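Sterol regulatory element-binding protein cleavage-activating protein (PDB 4YHC) escorts the transcription factor precursor sre1 for processing when sterol or oxygen is low, the part described here being its WD40 domain. Local coordinates at residues I181-T185 and A186-A190; P261-V265 and N266-V270; I451-N455 and Y456-V460. The protein carries 9 engineered substitutions. All blocks are in the same frame, centred on the assembly; numbering follows the deposited sequence.

How the interactions relate
All three contacts are local and closed within ten consecutive residues, but they sit in separate parts of the WD40 domain and none touches another. Interactions 1 and 3 each fold a beta hairpin, of strands 175-182 and 187-193 and of strands 448-453 and 456-462, and lie on opposite sides of the chain's centre, their own centres about 32 Å apart. Interaction 2 is a turn in the link between strands 253-259 and 269-278. Interaction 3 is buried and largely apolar around its strands; interaction 1 is partly buried, with a serine-held loop and an arginine salt-bridged to an aspartate outside the hairpin; interaction 2 has exposed residues at its turn and apolar ones beneath.

Interaction 1 (I181-T185 and A186-A190); sequences IVSPT and ANRIA
Arg188 lays its guanidinium over the loop of the hairpin, the methyl CB of Ala186 3.9 Å above one face and offset toward the rim. Thr185 crosses it obliquely, CG2 standing 3.9 Å from NH1 of Arg188. With CG anti to its carbonyl carbon (chi1 -53°) and the chain extended from CG to NE, the arginine can run back over this loop to a salt bridge between NH1 and Asp234, while NH2 bonds a bound citrate, probably from the crystallisation liquor. The loop connects strands 175-182 and 187-193, neighbours in the antiparallel sheet of a predicted WD repeat. Ile181 and Arg188 form a hydrogen-bonded pair, the Ile181 N to Arg188 O bond being 2.9 Å long and nearly straight at 173°. Within the loop Ser183 OG accepts twice, from Thr185 N at 2.9 Å, which makes an ST turn, and from Ala186 N at 3.1 Å. An alanine replacing Ser183 would take away this shared acceptor and is likely to leave both amides without their mate, the turn then relying on the backbone bond from Ser183 N to Ala186 O. Beside Arg188 on the chain, Asn187 projects from the other face of the sheet, alongside Val182, and OD1 approaches Val182 CG1 at 3.7 Å. A water donates to both Asn187 OD1 and Ser183 O, whereas Asn187 ND2 bonds the carbonyl of Pro127.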
loop_
_atom_site.group_PDB
_atom_site.type_symbol
_atom_site.label_atom_id
_atom_site.label_comp_id
_atom_site.label_asym_id
_atom_site.label_seq_id
_atom_site.Cartn_x
_atom_site.Cartn_y
_atom_site.Cartn_z
ATOM N N ILE A 181 3.013 0.337 11.886
ATOM C CA ILE A 181 2.912 1.766 11.964
ATOM C C ILE A 181 4.207 2.373 12.543
ATOM O O ILE A 181 4.460 2.269 13.750
ATOM C CB ILE A 181 1.758 2.063 12.897
ATOM C CG1 ILE A 181 0.542 1.218 12.408
ATOM C CG2 ILE A 181 1.488 3.543 12.993
ATOM C CD1 ILE A 181 -0.787 1.758 12.720
ATOM N N VAL A 182 4.987 2.985 11.673
ATOM C CA VAL A 182 6.267 3.642 11.998
ATOM C C VAL A 182 5.842 5.063 12.218
ATOM O O VAL A 182 5.638 5.793 11.293
ATOM C CB VAL A 182 7.241 3.504 10.817
ATOM C CG1 VAL A 182 8.580 4.233 11.077
ATOM C CG2 VAL A 182 7.492 2.056 10.566
ATOM N N SER A 183 5.580 5.432 13.446
ATOM C CA SER A 183 4.936 6.709 13.677
ATOM C C SER A 183 5.988 7.702 14.199
ATOM O O SER A 183 7.054 7.275 14.525
ATOM C CB SER A 183 3.807 6.532 14.675
ATOM O OG SER A 183 4.172 6.964 15.987
ATOM N N PRO A 184 5.651 9.005 14.335
ATOM C CA PRO A 184 6.644 9.914 14.957
ATOM C C PRO A 184 6.902 9.637 16.449
ATOM O O PRO A 184 7.942 10.007 16.981
ATOM C CB PRO A 184 6.031 11.286 14.728
ATOM C CG PRO A 184 5.146 11.124 13.527
ATOM C CD PRO A 184 4.512 9.773 13.812
ATOM N N THR A 185 6.021 8.893 17.100
ATOM C CA THR A 185 6.123 8.651 18.534
ATOM C C THR A 185 6.736 7.285 18.778
ATOM O O THR A 185 7.530 7.124 19.696
ATOM C CB THR A 185 4.743 8.859 19.197
ATOM O OG1 THR A 185 4.391 10.251 19.106
ATOM C CG2 THR A 185 4.732 8.434 20.662
ATOM N N ALA A 186 6.392 6.296 17.971
ATOM C CA ALA A 186 6.849 4.917 18.228
ATOM C C ALA A 186 6.722 4.014 17.013
ATOM O O ALA A 186 5.978 4.325 16.060
ATOM C CB ALA A 186 6.072 4.325 19.372
ATOM N N ASN A 187 7.490 2.922 17.010
ATOM C CA ASN A 187 7.246 1.810 16.117
ATOM C C ASN A 187 6.173 0.945 16.689
ATOM O O ASN A 187 6.190 0.662 17.857
ATOM C CB ASN A 187 8.500 1.007 15.909
ATOM C CG ASN A 187 9.529 1.762 15.106
ATOM O OD1 ASN A 187 9.204 2.759 14.440
ATOM N ND2 ASN A 187 10.751 1.201 15.037
ATOM N N ARG A 188 5.191 0.595 15.872
ATOM C CA ARG A 188 4.041 -0.167 16.336
ATOM C C ARG A 188 3.720 -1.273 15.382
ATOM O O ARG A 188 3.940 -1.141 14.186
ATOM C CB ARG A 188 2.848 0.739 16.461
ATOM C CG ARG A 188 3.030 1.975 17.278
ATOM C CD ARG A 188 1.683 2.634 17.553
ATOM N NE ARG A 188 1.775 4.076 17.845
ATOM C CZ ARG A 188 2.027 4.615 19.054
ATOM N NH1 ARG A 188 2.132 5.927 19.214
ATOM N NH2 ARG A 188 2.231 3.850 20.089
ATOM N N ILE A 189 3.291 -2.415 15.910
ATOM C CA ILE A 189 2.761 -3.503 15.093
ATOM C C ILE A 189 1.357 -3.806 15.555
ATOM O O ILE A 189 1.144 -4.134 16.755
ATOM C CB ILE A 189 3.584 -4.783 15.254
ATOM C CG1 ILE A 189 5.050 -4.505 15.001
ATOM C CG2 ILE A 189 3.088 -5.859 14.327
ATOM C CD1 ILE A 189 5.383 -4.266 13.539
ATOM N N ALA A 190 0.409 -3.765 14.626
ATOM C CA ALA A 190 -1.018 -3.917 14.969
ATOM C C ALA A 190 -1.528 -5.163 14.287
ATOM O O ALA A 190 -1.226 -5.368 13.109
ATOM C CB ALA A 190 -1.810 -2.701 14.500
HETATM O O HOH W 1 9.269 5.409 14.642
#

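Interaction 2 (P261-V265 and N266-V270); sequences PPIKV and NTFSV
A type II beta turn from Lys264 to Thr267 reverses the chain in the link before strand 269-278, and one carbonyl gathers its bonds. Thr267 OG1 donates to Lys264 O at 2.7 Å, with the donor tilted 30° from the carbonyl plane. The backbone bond that closes the turn, from Thr267 N to the same Lys264 O, is weak at 3.2 Å, which leaves the hydroxyl as the shorter of the two grips. That reach follows from the first torsion of Thr267, which places OG1 between the backbone N and the carbonyl carbon (chi1 64°). The same torsion sets CG2 across the aliphatic base of Lys264, 4.0 Å from Lys264 CG. Asn266 occupies the third position of the turn with positive phi, as this turn type requires. The link containing the turn runs from strand 253-259 of one four-stranded antiparallel sheet of the WD40 domain to strand 269-278, the first strand of the next sheet. On its buried flank Ile263 lies slantwise to the Phe268 ring, CD1 coming within 4.0 Å of Phe268 CD1. Phe237 and Phe289 also pack on the Phe268 ring, and Asp226 accepts a hydrogen bond from the Phe268 amide.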
loop_
_atom_site.group_PDB
_atom_site.type_symbol
_atom_site.label_atom_id
_atom_site.label_comp_id
_atom_site.label_asym_id
_atom_site.label_seq_id
_atom_site.Cartn_x
_atom_site.Cartn_y
_atom_site.Cartn_z
ATOM N N PRO A 261 -21.175 0.753 4.530
ATOM C CA PRO A 261 -21.821 -0.559 4.440
ATOM C C PRO A 261 -20.851 -1.640 4.812
ATOM O O PRO A 261 -19.656 -1.343 5.109
ATOM C CB PRO A 261 -22.235 -0.640 2.976
ATOM C CG PRO A 261 -21.300 0.219 2.261
ATOM C CD PRO A 261 -20.888 1.336 3.191
ATOM N N PRO A 262 -21.346 -2.883 4.858
ATOM C CA PRO A 262 -20.575 -3.976 5.284
ATOM C C PRO A 262 -19.389 -4.166 4.359
ATOM O O PRO A 262 -19.541 -4.078 3.161
ATOM C CB PRO A 262 -21.533 -5.158 5.138
ATOM C CG PRO A 262 -22.902 -4.557 5.237
ATOM C CD PRO A 262 -22.785 -3.256 4.605
ATOM N N ILE A 263 -18.245 -4.465 4.940
ATOM C CA ILE A 263 -16.949 -4.471 4.220
ATOM C C ILE A 263 -16.459 -5.891 4.205
ATOM O O ILE A 263 -16.516 -6.606 5.193
ATOM C CB ILE A 263 -15.965 -3.517 4.930
ATOM C CG1 ILE A 263 -16.358 -2.091 4.604
ATOM C CG2 ILE A 263 -14.475 -3.768 4.560
ATOM C CD1 ILE A 263 -15.718 -1.088 5.527
ATOM N N LYS A 264 -16.001 -6.340 3.067
ATOM C CA LYS A 264 -15.403 -7.646 2.959
ATOM C C LYS A 264 -14.077 -7.753 3.633
ATOM O O LYS A 264 -13.257 -6.866 3.525
ATOM C CB LYS A 264 -15.276 -7.991 1.492
ATOM C CG LYS A 264 -14.922 -9.417 1.267
ATOM C CD LYS A 264 -15.206 -9.772 -0.189
ATOM C CE LYS A 264 -14.605 -11.118 -0.555
ATOM N NZ LYS A 264 -14.939 -12.072 0.562
ATOM N N VAL A 265 -13.872 -8.815 4.398
ATOM C CA VAL A 265 -12.685 -8.972 5.140
ATOM C C VAL A 265 -11.404 -8.766 4.276
ATOM O O VAL A 265 -11.311 -9.134 3.126
ATOM C CB VAL A 265 -12.655 -10.310 5.937
ATOM C CG1 VAL A 265 -12.605 -11.473 4.929
ATOM C CG2 VAL A 265 -11.395 -10.311 6.790
ATOM N N ASN A 266 -10.463 -8.044 4.830
ATOM C CA ASN A 266 -9.201 -7.752 4.171
ATOM C C ASN A 266 -9.238 -7.023 2.873
ATOM O O ASN A 266 -8.385 -7.231 2.011
ATOM C CB ASN A 266 -8.451 -9.048 3.958
ATOM C CG ASN A 266 -7.340 -9.179 4.934
ATOM O OD1 ASN A 266 -6.469 -8.269 5.045
ATOM N ND2 ASN A 266 -7.325 -10.269 5.647
ATOM N N THR A 267 -10.237 -6.203 2.647
ATOM C CA THR A 267 -10.256 -5.496 1.364
ATOM C C THR A 267 -10.203 -3.981 1.462
ATOM O O THR A 267 -10.400 -3.342 0.444
ATOM C CB THR A 267 -11.510 -5.861 0.567
ATOM O OG1 THR A 267 -12.681 -5.391 1.304
ATOM C CG2 THR A 267 -11.574 -7.433 0.413
ATOM N N PHE A 268 -9.960 -3.452 2.654
ATOM C CA PHE A 268 -10.062 -2.065 2.971
ATOM C C PHE A 268 -8.698 -1.318 2.891
ATOM O O PHE A 268 -7.714 -1.770 3.448
ATOM C CB PHE A 268 -10.623 -1.945 4.389
ATOM C CG PHE A 268 -10.865 -0.515 4.864
ATOM C CD1 PHE A 268 -12.012 0.169 4.533
ATOM C CD2 PHE A 268 -9.990 0.105 5.716
ATOM C CE1 PHE A 268 -12.261 1.444 4.995
ATOM C CE2 PHE A 268 -10.183 1.403 6.151
ATOM C CZ PHE A 268 -11.326 2.085 5.793
ATOM N N SER A 269 -8.663 -0.167 2.257
ATOM C CA SER A 269 -7.482 0.689 2.352
ATOM C C SER A 269 -7.903 2.147 2.407
ATOM O O SER A 269 -9.110 2.490 2.178
ATOM C CB SER A 269 -6.492 0.398 1.222
ATOM O OG SER A 269 -7.107 0.672 0.027
ATOM N N VAL A 270 -6.923 3.005 2.744
ATOM C CA VAL A 270 -7.190 4.430 2.915
ATOM C C VAL A 270 -6.151 5.235 2.217
ATOM O O VAL A 270 -4.999 4.903 2.291
ATOM C CB VAL A 270 -7.184 4.840 4.395
ATOM C CG1 VAL A 270 -7.504 6.353 4.606
ATOM C CG2 VAL A 270 -8.115 3.954 5.164
#

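Interaction 3 (I451-N455 and Y456-V460); sequences IVLGN and YVALV
Tyr456 carries its ring beside Asn455, the two side chains pointing the same way from the tight end of a beta hairpin between strands 448-453 and 456-462. Asn455 OD1 comes 3.3 Å from Tyr456 CE1, obliquely to the ring, and the amide and ring planes are turned 61° apart. CG of Asn455 lies between its backbone N and carbonyl carbon (chi1 54°), which brings the amide up against the aromatic ring. At the ring edge, in its plane, sits the carbonyl oxygen of Leu453. A type II' turn from Leu453 to Tyr456 supports this pair; Gly454 takes its positive-phi corner. Leu453 and Tyr456 then exchange two backbone bonds, with Leu453 N to Tyr456 O at 2.8 Å, and Ile451 and Ala458 do likewise further along. On the face shared by these residues Leu453 CD2 packs 3.8 Å from Ala458 CB, and Met367 of strand 363-374 lies against Ile451 and Leu453. Val452 and Val457 project from the other face and touch Ile33 of strand 33-38. The His28 ring meets Tyr456, and Asn455 ND2 donates to His29 O. A water bridges the polar ends, 3.1 Å from Asn455 ND2 and 2.8 Å from Tyr456 OH.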
loop_
_atom_site.group_PDB
_atom_site.type_symbol
_atom_site.label_atom_id
_atom_site.label_comp_id
_atom_site.label_asym_id
_atom_site.label_seq_id
_atom_site.Cartn_x
_atom_site.Cartn_y
_atom_site.Cartn_z
ATOM N N ILE A 451 -0.551 -1.779 -12.681
ATOM C CA ILE A 451 -1.590 -2.781 -12.905
ATOM C C ILE A 451 -0.907 -3.970 -13.613
ATOM O O ILE A 451 -0.381 -3.828 -14.688
ATOM C CB ILE A 451 -2.738 -2.264 -13.787
ATOM C CG1 ILE A 451 -3.451 -1.140 -13.048
ATOM C CG2 ILE A 451 -3.757 -3.387 -14.030
ATOM C CD1 ILE A 451 -4.572 -0.478 -13.829
ATOM N N VAL A 452 -0.983 -5.156 -13.008
ATOM C CA VAL A 452 -0.429 -6.370 -13.619
ATOM C C VAL A 452 -1.327 -6.833 -14.770
ATOM O O VAL A 452 -2.562 -6.883 -14.659
ATOM C CB VAL A 452 -0.262 -7.494 -12.581
ATOM C CG1 VAL A 452 0.061 -8.852 -13.217
ATOM C CG2 VAL A 452 0.870 -7.142 -11.610
ATOM N N LEU A 453 -0.689 -7.189 -15.865
ATOM C CA LEU A 453 -1.374 -7.743 -17.049
ATOM C C LEU A 453 -0.704 -9.052 -17.366
ATOM O O LEU A 453 0.266 -9.087 -18.139
ATOM C CB LEU A 453 -1.180 -6.777 -18.214
ATOM C CG LEU A 453 -2.223 -5.692 -18.428
ATOM C CD1 LEU A 453 -3.187 -5.391 -17.310
ATOM C CD2 LEU A 453 -1.608 -4.405 -19.008
ATOM N N GLY A 454 -1.112 -10.129 -16.682
ATOM C CA GLY A 454 -0.362 -11.390 -16.843
ATOM C C GLY A 454 1.072 -11.396 -16.373
ATOM O O GLY A 454 1.342 -11.326 -15.173
ATOM N N ASN A 455 2.016 -11.456 -17.300
ATOM C CA ASN A 455 3.403 -11.403 -16.918
ATOM C C ASN A 455 4.041 -10.060 -17.163
ATOM O O ASN A 455 5.220 -9.939 -17.043
ATOM C CB ASN A 455 4.192 -12.508 -17.603
ATOM C CG ASN A 455 4.020 -12.500 -19.077
ATOM O OD1 ASN A 455 2.913 -12.290 -19.572
ATOM N ND2 ASN A 455 5.118 -12.645 -19.799
ATOM N N TYR A 456 3.232 -9.048 -17.469
ATOM C CA TYR A 456 3.706 -7.695 -17.669
ATOM C C TYR A 456 3.130 -6.806 -16.591
ATOM O O TYR A 456 2.153 -7.178 -15.961
ATOM C CB TYR A 456 3.212 -7.172 -19.011
ATOM C CG TYR A 456 3.758 -7.994 -20.177
ATOM C CD1 TYR A 456 3.061 -9.115 -20.644
ATOM C CD2 TYR A 456 4.963 -7.648 -20.820
ATOM C CE1 TYR A 456 3.555 -9.898 -21.704
ATOM C CE2 TYR A 456 5.445 -8.414 -21.923
ATOM C CZ TYR A 456 4.735 -9.554 -22.344
ATOM O OH TYR A 456 5.121 -10.387 -23.402
ATOM N N VAL A 457 3.700 -5.619 -16.449
ATOM C CA VAL A 457 3.069 -4.562 -15.710
ATOM C C VAL A 457 2.910 -3.253 -16.510
ATOM O O VAL A 457 3.829 -2.839 -17.194
ATOM C CB VAL A 457 3.579 -4.398 -14.227
ATOM C CG1 VAL A 457 4.741 -5.302 -13.814
ATOM C CG2 VAL A 457 3.600 -2.980 -13.725
ATOM N N ALA A 458 1.737 -2.661 -16.355
ATOM C CA ALA A 458 1.424 -1.380 -16.934
ATOM C C ALA A 458 1.407 -0.381 -15.829
ATOM O O ALA A 458 0.766 -0.623 -14.813
ATOM C CB ALA A 458 0.029 -1.356 -17.561
ATOM N N LEU A 459 1.998 0.756 -16.114
ATOM C CA LEU A 459 1.895 1.957 -15.317
ATOM C C LEU A 459 0.885 2.867 -15.975
ATOM O O LEU A 459 0.951 3.123 -17.214
ATOM C CB LEU A 459 3.263 2.619 -15.277
ATOM C CG LEU A 459 4.262 2.324 -14.163
ATOM C CD1 LEU A 459 4.080 1.056 -13.389
ATOM C CD2 LEU A 459 5.717 2.516 -14.617
ATOM N N VAL A 460 -0.022 3.375 -15.157
ATOM C CA VAL A 460 -1.116 4.256 -15.585
ATOM C C VAL A 460 -1.180 5.398 -14.627
ATOM O O VAL A 460 -1.263 5.193 -13.395
ATOM C CB VAL A 460 -2.477 3.518 -15.533
ATOM C CG1 VAL A 460 -3.634 4.363 -16.058
ATOM C CG2 VAL A 460 -2.407 2.211 -16.362
HETATM O O HOH W 2 5.028 -13.126 -22.828
#